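Local coordinates for NOL1/NOP2/sun family protein (Enterococcus faecium, PDB 3M4X), which is an rRNA methyltransferase of the NOL1/NOP2/sun family that probably methylates cytosine in ribosomal RNA and carries a C-terminal PUA-like domain, at residues S79-E87 against V429-F437. Residues are numbered along the deposited sequence; the frame is centred on the assembly and turned at random.
Sequences SFLHQAGYE and VLDKIPVGF
I433 holds its CG1 beside the backbone N (chi1 -53°) and runs on extended to CD1, while F80 swings its ring between its own N and carbonyl carbon (chi1 54°), and the two side chains cross at about a right angle. The contact joins the N-terminal RsmF domain, through the short helix 80-83 and the Schellman motif that ends it, to the beta-hairpin 426-441 of the PUA-like domain, whose type II' turn runs from L430 to I433. L430 lays CD2 over one face of the F80 ring, 3.7 Å from its centroid, in a CH-pi contact displaced toward the rim; Y56 of helix 49-56 meets the same ring edge-to-face. I433 is clasped from several directions. Its CD1 sits 3.7 Å from both F80 CD1 and L81 CD2, its CG1 lies over one face of the Y86 ring in a second, longer CH-pi contact, and its CG2 presses on A84 CB at 3.3 Å, tighter than usual for two carbons. P434 brings CD to the edge of the Y86 ring, 3.4 Å from Y86 OH, a hydroxyl hydrogen-bonded to the carbonyl of P47. Polar links flank this apolar patch. A water lies between the two backbones, 2.7 Å from P434 O and a longer 3.3 Å from A84 O; K46 NZ also binds A84 O. On the helix, the chain of Q83 bends at chi2 and carries its amide across V435, with OE1 against V435 CB. The buried amide is gripped at both ends, OE1 accepting from W408 NE1 and NE2 bonding to Y386 OH as well as to the hairpin. That cross-domain bond, Q83 NE2 to V435 O at 2.9 Å, is bent to 133° at the hydrogen, with the donor tilted out of the carbonyl plane.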
ATOM      1  N   SER A  79      -2.491 -12.521  15.336  1.00 40.08           N
ATOM      2  CA  SER A  79      -2.179 -11.806  16.570  1.00 44.31           C
ATOM      3  C   SER A  79      -2.416 -10.301  16.462  1.00 40.83           C
ATOM      4  O   SER A  79      -2.887  -9.809  15.431  1.00 37.83           O
ATOM      5  CB  SER A  79      -0.777 -12.108  17.096  1.00 49.80           C
ATOM      6  OG  SER A  79      -0.741 -11.940  18.512  1.00 48.69           O
ATOM      7  N   PHE A  80      -2.079  -9.581  17.532  1.00 35.33           N
ATOM      8  CA  PHE A  80      -2.516  -8.200  17.681  1.00 41.05           C
ATOM      9  C   PHE A  80      -1.659  -7.183  16.937  1.00 40.95           C
ATOM     10  O   PHE A  80      -2.182  -6.139  16.525  1.00 38.33           O
ATOM     11  CB  PHE A  80      -2.667  -7.817  19.162  1.00 35.26           C
ATOM     12  CG  PHE A  80      -1.447  -8.069  19.973  1.00 30.85           C
ATOM     13  CD1 PHE A  80      -0.407  -7.153  19.983  1.00 30.75           C
ATOM     14  CD2 PHE A  80      -1.332  -9.217  20.731  1.00 37.56           C
ATOM     15  CE1 PHE A  80       0.737  -7.385  20.727  1.00 24.52           C
ATOM     16  CE2 PHE A  80      -0.189  -9.457  21.489  1.00 41.25           C
ATOM     17  CZ  PHE A  80       0.843  -8.538  21.489  1.00 38.68           C
ATOM     18  N   LEU A  81      -0.363  -7.464  16.761  1.00 33.73           N
ATOM     19  CA  LEU A  81       0.473  -6.542  15.984  1.00 34.93           C
ATOM     20  C   LEU A  81      -0.036  -6.464  14.542  1.00 33.49           C
ATOM     21  O   LEU A  81      -0.014  -5.409  13.913  1.00 37.02           O
ATOM     22  CB  LEU A  81       1.951  -6.945  16.002  1.00 31.81           C
ATOM     23  CG  LEU A  81       2.713  -6.871  17.327  1.00 36.10           C
ATOM     24  CD1 LEU A  81       4.114  -7.493  17.187  1.00 35.10           C
ATOM     25  CD2 LEU A  81       2.813  -5.456  17.864  1.00 34.17           C
ATOM     26  N   HIS A  82      -0.488  -7.594  14.018  1.00 32.13           N
ATOM     27  CA  HIS A  82      -1.036  -7.601  12.682  1.00 32.23           C
ATOM     28  C   HIS A  82      -2.429  -7.000  12.618  1.00 32.86           C
ATOM     29  O   HIS A  82      -2.704  -6.201  11.730  1.00 33.07           O
ATOM     30  CB  HIS A  82      -1.074  -9.005  12.075  1.00 35.58           C
ATOM     31  CG  HIS A  82      -1.784  -9.053  10.757  1.00 36.72           C
ATOM     32  ND1 HIS A  82      -3.150  -9.220  10.653  1.00 44.19           N
ATOM     33  CD2 HIS A  82      -1.327  -8.890   9.493  1.00 36.87           C
ATOM     34  CE1 HIS A  82      -3.500  -9.182   9.380  1.00 45.28           C
ATOM     35  NE2 HIS A  82      -2.411  -8.984   8.655  1.00 41.68           N
ATOM     36  N   GLN A  83      -3.308  -7.411  13.533  1.00 34.24           N
ATOM     37  CA  GLN A  83      -4.681  -6.894  13.579  1.00 36.61           C
ATOM     38  C   GLN A  83      -4.722  -5.366  13.634  1.00 33.59           C
ATOM     39  O   GLN A  83      -5.524  -4.734  12.949  1.00 34.44           O
ATOM     40  CB  GLN A  83      -5.450  -7.481  14.772  1.00 40.41           C
ATOM     41  CG  GLN A  83      -6.787  -6.786  15.094  1.00 37.04           C
ATOM     42  CD  GLN A  83      -6.650  -5.666  16.131  1.00 40.85           C
ATOM     43  OE1 GLN A  83      -5.918  -5.809  17.117  1.00 39.98           O
ATOM     44  NE2 GLN A  83      -7.361  -4.544  15.910  1.00 34.21           N
ATOM     45  N   ALA A  84      -3.843  -4.781  14.438  1.00 28.70           N
ATOM     46  CA  ALA A  84      -3.846  -3.338  14.667  1.00 31.11           C
ATOM     47  C   ALA A  84      -3.013  -2.564  13.667  1.00 32.59           C
ATOM     48  O   ALA A  84      -2.817  -1.365  13.843  1.00 31.85           O
ATOM     49  CB  ALA A  84      -3.368  -3.021  16.074  1.00 30.64           C
ATOM     50  N   GLY A  85      -2.490  -3.257  12.657  1.00 27.19           N
ATOM     51  CA  GLY A  85      -1.737  -2.612  11.592  1.00 24.08           C
ATOM     52  C   GLY A  85      -0.294  -2.251  11.897  1.00 25.61           C
ATOM     53  O   GLY A  85       0.251  -1.339  11.282  1.00 27.76           O
ATOM     54  N   TYR A  86       0.328  -2.964  12.833  1.00 29.93           N
ATOM     55  CA  TYR A  86       1.707  -2.671  13.211  1.00 33.57           C
ATOM     56  C   TYR A  86       2.681  -3.445  12.337  1.00 32.16           C
ATOM     57  O   TYR A  86       3.889  -3.259  12.415  1.00 32.61           O
ATOM     58  CB  TYR A  86       1.946  -2.970  14.707  1.00 27.46           C
ATOM     59  CG  TYR A  86       1.544  -1.809  15.606  1.00 24.89           C
ATOM     60  CD1 TYR A  86       0.242  -1.341  15.624  1.00 23.93           C
ATOM     61  CD2 TYR A  86       2.484  -1.170  16.408  1.00 21.78           C
ATOM     62  CE1 TYR A  86      -0.127  -0.247  16.444  1.00 28.99           C
ATOM     63  CE2 TYR A  86       2.138  -0.103  17.224  1.00 26.24           C
ATOM     64  CZ  TYR A  86       0.833   0.355  17.238  1.00 29.97           C
ATOM     65  OH  TYR A  86       0.507   1.411  18.046  1.00 29.84           O
ATOM     66  N   GLU A  87       2.142  -4.328  11.513  1.00 28.97           N
ATOM     67  CA  GLU A  87       2.964  -5.117  10.611  1.00 31.16           C
ATOM     68  C   GLU A  87       2.240  -5.317   9.314  1.00 33.75           C
ATOM     69  O   GLU A  87       1.033  -5.562   9.299  1.00 31.12           O
ATOM     70  CB  GLU A  87       3.297  -6.481  11.200  1.00 30.55           C
ATOM     71  CG  GLU A  87       4.060  -6.391  12.489  1.00 40.75           C
ATOM     72  CD  GLU A  87       4.400  -7.741  13.053  1.00 41.91           C
ATOM     73  OE1 GLU A  87       5.297  -7.783  13.907  1.00 37.55           O
ATOM     74  OE2 GLU A  87       3.784  -8.750  12.641  1.00 44.45           O
ATOM     75  N   VAL A 429      -6.747   0.062  24.309  1.00 37.12           N
ATOM     76  CA  VAL A 429      -5.312   0.148  24.055  1.00 28.04           C
ATOM     77  C   VAL A 429      -4.567  -1.002  24.731  1.00 31.48           C
ATOM     78  O   VAL A 429      -4.667  -1.187  25.944  1.00 32.80           O
ATOM     79  CB  VAL A 429      -4.721   1.503  24.521  1.00 35.88           C
ATOM     80  CG1 VAL A 429      -3.215   1.529  24.332  1.00 37.20           C
ATOM     81  CG2 VAL A 429      -5.363   2.665  23.771  1.00 40.60           C
ATOM     82  N   LEU A 430      -3.827  -1.771  23.933  1.00 27.99           N
ATOM     83  CA  LEU A 430      -2.997  -2.865  24.436  1.00 29.98           C
ATOM     84  C   LEU A 430      -1.560  -2.375  24.537  1.00 32.50           C
ATOM     85  O   LEU A 430      -0.881  -2.182  23.527  1.00 39.19           O
ATOM     86  CB  LEU A 430      -3.084  -4.074  23.498  1.00 32.51           C
ATOM     87  CG  LEU A 430      -2.370  -5.390  23.816  1.00 34.52           C
ATOM     88  CD1 LEU A 430      -2.762  -5.944  25.182  1.00 31.84           C
ATOM     89  CD2 LEU A 430      -2.699  -6.398  22.725  1.00 33.14           C
ATOM     90  N   ASP A 431      -1.101  -2.176  25.764  1.00 28.46           N
ATOM     91  CA  ASP A 431       0.201  -1.568  26.025  1.00 32.35           C
ATOM     92  C   ASP A 431       0.184  -0.166  25.440  1.00 40.89           C
ATOM     93  O   ASP A 431      -0.257   0.779  26.106  1.00 40.16           O
ATOM     94  CB  ASP A 431       1.348  -2.413  25.454  1.00 31.11           C
ATOM     95  CG  ASP A 431       2.725  -1.932  25.918  1.00 34.62           C
ATOM     96  OD1 ASP A 431       2.873  -0.751  26.309  1.00 35.07           O
ATOM     97  OD2 ASP A 431       3.671  -2.744  25.899  1.00 37.03           O
ATOM     98  N   LYS A 432       0.627  -0.028  24.189  1.00 36.88           N
ATOM     99  CA  LYS A 432       0.560   1.263  23.505  1.00 35.15           C
ATOM    100  C   LYS A 432      -0.185   1.174  22.173  1.00 36.55           C
ATOM    101  O   LYS A 432      -0.245   2.142  21.407  1.00 38.16           O
ATOM    102  CB  LYS A 432       1.966   1.829  23.298  1.00 37.65           C
ATOM    103  CG  LYS A 432       2.610   2.395  24.560  1.00 39.19           C
ATOM    104  CD  LYS A 432       3.947   3.037  24.227  1.00 39.46           C
ATOM    105  CE  LYS A 432       4.705   3.387  25.498  1.00 46.22           C
ATOM    106  NZ  LYS A 432       6.048   3.964  25.209  1.00 51.51           N
ATOM    107  N   ILE A 433      -0.764   0.009  21.909  1.00 33.89           N
ATOM    108  CA  ILE A 433      -1.410  -0.255  20.631  1.00 33.35           C
ATOM    109  C   ILE A 433      -2.913  -0.032  20.704  1.00 35.35           C
ATOM    110  O   ILE A 433      -3.610  -0.742  21.437  1.00 30.28           O
ATOM    111  CB  ILE A 433      -1.217  -1.705  20.205  1.00 30.49           C
ATOM    112  CG1 ILE A 433       0.257  -2.092  20.230  1.00 26.64           C
ATOM    113  CG2 ILE A 433      -1.822  -1.937  18.827  1.00 31.63           C
ATOM    114  CD1 ILE A 433       0.468  -3.593  20.105  1.00 31.79           C
ATOM    115  N   PRO A 434      -3.421   0.940  19.921  1.00 32.76           N
ATOM    116  CA  PRO A 434      -4.870   1.138  19.801  1.00 31.50           C
ATOM    117  C   PRO A 434      -5.456   0.004  18.975  1.00 35.18           C
ATOM    118  O   PRO A 434      -5.077  -0.170  17.807  1.00 38.21           O
ATOM    119  CB  PRO A 434      -4.991   2.478  19.038  1.00 25.98           C
ATOM    120  CG  PRO A 434      -3.669   3.160  19.243  1.00 28.78           C
ATOM    121  CD  PRO A 434      -2.666   2.008  19.243  1.00 28.44           C
ATOM    122  N   VAL A 435      -6.364  -0.768  19.557  1.00 30.07           N
ATOM    123  CA  VAL A 435      -6.874  -1.925  18.840  1.00 28.59           C
ATOM    124  C   VAL A 435      -8.306  -1.779  18.357  1.00 33.12           C
ATOM    125  O   VAL A 435      -8.804  -2.646  17.641  1.00 35.70           O
ATOM    126  CB  VAL A 435      -6.729  -3.210  19.668  1.00 31.57           C
ATOM    127  CG1 VAL A 435      -5.276  -3.400  20.049  1.00 26.20           C
ATOM    128  CG2 VAL A 435      -7.600  -3.152  20.923  1.00 33.26           C
ATOM    129  N   GLY A 436      -8.967  -0.681  18.731  1.00 31.28           N
ATOM    130  CA  GLY A 436     -10.367  -0.499  18.380  1.00 27.70           C
ATOM    131  C   GLY A 436     -11.193   0.237  19.428  1.00 33.88           C
ATOM    132  O   GLY A 436     -10.693   0.559  20.502  1.00 39.68           O
ATOM    133  N   PHE A 437     -12.462   0.506  19.113  1.00 28.22           N
ATOM    134  CA  PHE A 437     -13.373   1.116  20.079  1.00 37.29           C
ATOM    135  C   PHE A 437     -14.157   0.091  20.898  1.00 39.59           C
ATOM    136  O   PHE A 437     -14.612  -0.926  20.378  1.00 39.99           O
ATOM    137  CB  PHE A 437     -14.374   2.050  19.387  1.00 38.22           C
ATOM    138  CG  PHE A 437     -13.856   3.439  19.175  1.00 35.30           C
ATOM    139  CD1 PHE A 437     -13.507   3.877  17.909  1.00 30.58           C
ATOM    140  CD2 PHE A 437     -13.721   4.312  20.249  1.00 35.92           C
ATOM    141  CE1 PHE A 437     -13.028   5.161  17.713  1.00 31.26           C
ATOM    142  CE2 PHE A 437     -13.242   5.587  20.066  1.00 35.26           C
ATOM    143  CZ  PHE A 437     -12.893   6.017  18.796  1.00 36.43           C
TER
HETATM  144  O   HOH W   1      -3.643   1.086  15.888  1.00 31.62           O